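Local coordinates for protein alkyl hydroperoxide reductase E (Mycobacterium tuberculosis, PDB 5C04) that probably reduces hydrogen peroxide and organic hydroperoxides to water and alcohols, with mycoredoxin as the thiol reductant, at residues L50-L53 and R54-P58; T77-I80 and W81-S85. The protein carries 1 engineered substitution. One frame throughout, in Å; residues are numbered along the deposited sequence. Where two conformers were deposited one is given.

Both contacts are local, each made within one helix of the peroxiredoxin version of the thioredoxin fold. Contact 1 covers the C-terminal end of helix 44-55 and the turn after it, contact 2 most of helix 75-85. Each helix crosses over between parallel strands, and strand 65-71 belongs to both crossovers. Each contact has a buried side and an exposed one: Leu50 and Leu53 face inward in contact 1, His78, Trp81 and Ala82 in contact 2. Charge dominates the surface of contact 1, whereas contact 2 uses a threonine hydroxyl, water and the second subunit. The two meet where Leu50 CD1 packs on Trp81 CZ3 at 3.7 Å, and again at Arg54 NH1 and Ser85 O.

Contact 1 (L50-L53 and R54-P58)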
# COMPACT_ATOMS: atom_id res chain seq x y z
N LEU A 50 1.35 9.81 14.41
CA LEU A 50 0.82 8.63 15.12
C LEU A 50 1.63 8.29 16.36
O LEU A 50 1.07 7.77 17.31
CB LEU A 50 0.63 7.45 14.18
CG LEU A 50 -0.51 7.60 13.15
CD1 LEU A 50 -0.81 6.22 12.56
CD2 LEU A 50 -1.75 8.28 13.67
N ASP A 51 2.93 8.57 16.38
CA ASP A 51 3.72 8.39 17.61
C ASP A 51 3.22 9.31 18.69
O ASP A 51 3.13 8.88 19.86
CB ASP A 51 5.22 8.60 17.35
CG ASP A 51 5.88 7.45 16.60
OD1 ASP A 51 5.22 6.41 16.27
OD2 ASP A 51 7.11 7.53 16.36
N GLN A 52 2.88 10.55 18.36
CA GLN A 52 2.33 11.49 19.36
C GLN A 52 0.98 10.94 19.86
O GLN A 52 0.70 10.96 21.06
CB GLN A 52 2.22 12.92 18.78
CG GLN A 52 1.28 13.92 19.47
CD GLN A 52 1.89 14.76 20.58
OE1 GLN A 52 3.10 14.82 20.75
NE2 GLN A 52 1.03 15.37 21.37
N LEU A 53 0.15 10.46 18.94
CA LEU A 53 -1.16 9.89 19.33
C LEU A 53 -0.95 8.70 20.28
O LEU A 53 -1.58 8.62 21.36
CB LEU A 53 -1.91 9.44 18.07
CG LEU A 53 -3.42 9.22 18.18
CD1 LEU A 53 -4.03 9.04 16.79
CD2 LEU A 53 -3.73 8.02 19.04
N ARG A 54 -0.03 7.82 19.92
CA ARG A 54 0.38 6.66 20.74
C ARG A 54 0.80 7.09 22.14
O ARG A 54 0.32 6.52 23.14
CB ARG A 54 1.54 5.91 20.06
CG ARG A 54 2.18 4.79 20.88
CD ARG A 54 3.55 4.40 20.35
NE ARG A 54 4.51 5.48 20.53
CZ ARG A 54 5.69 5.60 19.94
NH1 ARG A 54 6.10 4.75 19.00
NH2 ARG A 54 6.46 6.65 20.23
N ASP A 55 1.68 8.09 22.21
CA ASP A 55 2.25 8.56 23.49
C ASP A 55 1.16 9.14 24.41
O ASP A 55 1.35 9.22 25.65
CB ASP A 55 3.35 9.62 23.22
CG ASP A 55 4.60 9.04 22.58
OD1 ASP A 55 4.77 7.80 22.48
OD2 ASP A 55 5.46 9.86 22.17
N HIS A 56 0.03 9.57 23.85
CA HIS A 56 -1.07 10.16 24.61
C HIS A 56 -2.38 9.41 24.44
O HIS A 56 -3.45 9.99 24.55
CB HIS A 56 -1.22 11.62 24.20
CG HIS A 56 -0.03 12.45 24.55
ND1 HIS A 56 1.04 12.63 23.69
CD2 HIS A 56 0.28 13.11 25.68
CE1 HIS A 56 1.95 13.38 24.28
NE2 HIS A 56 1.52 13.69 25.49
N LEU A 57 -2.30 8.12 24.14
CA LEU A 57 -3.48 7.36 23.72
C LEU A 57 -4.67 7.41 24.69
O LEU A 57 -5.79 7.51 24.24
CB LEU A 57 -3.10 5.92 23.40
CG LEU A 57 -4.19 5.03 22.81
CD1 LEU A 57 -4.71 5.60 21.49
CD2 LEU A 57 -3.67 3.62 22.67
N PRO A 58 -4.40 7.40 26.01
CA PRO A 58 -5.55 7.44 26.91
C PRO A 58 -6.42 8.70 26.78
O PRO A 58 -7.60 8.69 27.21
CB PRO A 58 -4.90 7.37 28.28
CG PRO A 58 -3.61 6.65 28.05
CD PRO A 58 -3.14 7.21 26.74
O HOH W 1 5.12 12.58 22.47
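Leu50 O accepts Arg54 N at 2.8 Å, and Asp51 O takes the amide of Asp55 in the same i to i+4 pattern. The helix ends here. His56 is the first residue to leave helical backbone angles, and its N lies 3.1 Å from Leu53 O, a hydrogen bond three residues back. Its imidazole turns back onto the helix end. His56 ND1 donates to Gln52 O at 3.1 Å, nearly in the ring plane and fairly straight (159°). A weak bond from His56 N reaches the same carbonyl. With CG beside its own backbone N (chi1 -64°), the ring can reach that carbonyl. In one of its two conformers the Gln52 amide lies beside the His56 ring, its plane tilted against it. A water donates to Asp55 OD2.

Asp51, Arg54 and Asp55 form a salt-bridge network. Arg54 grips Asp55 side-on: Arg54 NE and NH2 both lie 3.0 Å from Asp55 OD1. They approach from one face of the carboxylate and probably limit rotation of the guanidinium. Asp51 instead stacks over a guanidinium face, planes 17° apart. Asp51 OD1 is 3.3 Å from Arg54 NH1, but no N-H points at it, so this bridge is charge attraction alone. Gln47 NE2 donates to Asp51 OD1, and Arg54 NH1 donates to Ser85 O.

On the apolar side Leu53 CD2 meets Leu57 CD1 at 3.6 Å. Leu50 packs on Phe87 and Leu57 on Thr88, both in the loop between helix 75-85 and strand 91-93. The contact thus closes the helix of the beta-alpha-beta crossover from strand 32-37 to strand 65-71.

Contact 2 (T77-I80 and W81-S85); sequences THKI and WATQS
Regular i to i+4 bonds run through residues 77-85, from Trp81 N to Thr77 O (3.0 Å) through Gln84 N to Ile80 O (2.9 Å). This is the helix of the beta-alpha-beta crossover between strands 65-71 and 91-93 of the thioredoxin fold.

Trp81 CG stands anti to the backbone N (chi1 -166°), which carries the indole to the side of helix 44-55. There it packs on Cys46, the active-site cysteine by similarity. NE1 bonds Gln47 OE1, and Phe87 meets the indole edge-to-face. The tryptophan thus forms part of the surroundings of the active-site cysteine.

On the dimer side, Ile80 and Gln84 run alongside each other. In one of two conformers, Ile80 CG2 touches Gln84 NE2 at 3.4 Å. The Gln84 amide OE1 bonds Gln84 NE2 of the second subunit, while Ile80 packs on Phe42 of that subunit.

Near the helix end, Ser85 OG and N both donate to Trp81 O. Lys79 O likewise receives two bonds, from Thr83 N and Thr83 OG1, which approach from opposite faces of the carbonyl plane. Lys79 NZ bonds Asn18 OD1. Lys79 NZ also donates to a water at 2.8 Å, and that water donates to Thr83 OG1 at 2.7 Å.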
# COMPACT_ATOMS: atom_id res chain seq x y z
N THR A 77 0.68 -4.11 5.70
CA THR A 77 1.51 -2.95 5.93
C THR A 77 1.29 -2.37 7.31
O THR A 77 2.24 -2.05 8.04
CB THR A 77 1.25 -1.89 4.85
OG1 THR A 77 1.70 -2.41 3.59
CG2 THR A 77 1.95 -0.58 5.13
N HIS A 78 0.01 -2.18 7.63
CA HIS A 78 -0.35 -1.58 8.91
C HIS A 78 -0.04 -2.47 10.09
O HIS A 78 0.34 -1.96 11.14
CB HIS A 78 -1.81 -1.18 8.88
CG HIS A 78 -2.08 -0.04 7.94
ND1 HIS A 78 -3.34 0.27 7.49
CD2 HIS A 78 -1.24 0.84 7.34
CE1 HIS A 78 -3.28 1.31 6.68
NE2 HIS A 78 -2.01 1.67 6.56
N LYS A 79 -0.11 -3.79 9.91
CA LYS A 79 0.27 -4.70 10.97
C LYS A 79 1.74 -4.58 11.35
O LYS A 79 2.09 -4.46 12.55
CB LYS A 79 -0.07 -6.15 10.62
CG LYS A 79 0.26 -7.17 11.72
CD LYS A 79 -0.42 -6.84 13.03
CE LYS A 79 -0.31 -7.97 14.04
NZ LYS A 79 -0.89 -7.58 15.35
N ILE A 80 2.64 -4.61 10.37
CA ILE A 80 4.06 -4.46 10.63
C ILE A 80 4.37 -3.08 11.23
O ILE A 80 5.14 -2.91 12.18
CB ILE A 80 4.90 -4.70 9.35
CG1 ILE A 80 4.75 -6.15 8.86
CG2 ILE A 80 6.35 -4.31 9.57
CD1 ILE A 80 5.22 -7.21 9.83
N TRP A 81 3.77 -2.04 10.66
CA TRP A 81 4.02 -0.68 11.12
C TRP A 81 3.57 -0.54 12.58
O TRP A 81 4.30 0.01 13.42
CB TRP A 81 3.29 0.32 10.24
CG TRP A 81 3.74 1.75 10.42
CD1 TRP A 81 5.00 2.20 10.72
CD2 TRP A 81 2.92 2.92 10.32
NE1 TRP A 81 5.02 3.57 10.79
CE2 TRP A 81 3.75 4.04 10.55
CE3 TRP A 81 1.58 3.12 10.04
CZ2 TRP A 81 3.27 5.34 10.50
CZ3 TRP A 81 1.09 4.43 10.01
CH2 TRP A 81 1.94 5.52 10.24
N ALA A 82 2.38 -1.08 12.88
CA ALA A 82 1.85 -1.02 14.24
C ALA A 82 2.68 -1.82 15.22
O ALA A 82 2.95 -1.33 16.35
CB ALA A 82 0.41 -1.51 14.28
N THR A 83 3.10 -3.01 14.82
CA THR A 83 3.96 -3.83 15.70
C THR A 83 5.29 -3.13 15.99
O THR A 83 5.71 -3.03 17.15
CB THR A 83 4.19 -5.22 15.10
OG1 THR A 83 2.93 -5.87 14.98
CG2 THR A 83 5.14 -6.02 16.00
N GLN A 84 5.96 -2.63 14.96
CA GLN A 84 7.25 -2.00 15.15
C GLN A 84 7.15 -0.65 15.89
O GLN A 84 8.10 -0.22 16.55
CB GLN A 84 7.95 -1.89 13.78
CG GLN A 84 8.28 -3.26 13.22
CD GLN A 84 9.03 -3.23 11.90
OE1 GLN A 84 9.43 -2.18 11.39
NE2 GLN A 84 9.27 -4.42 11.34
N SER A 85 6.00 0.02 15.79
CA SER A 85 5.81 1.34 16.40
C SER A 85 5.10 1.28 17.76
O SER A 85 4.98 2.33 18.43
CB SER A 85 4.98 2.25 15.49
OG SER A 85 5.57 2.34 14.19
O HOH W 2 0.52 -5.29 16.07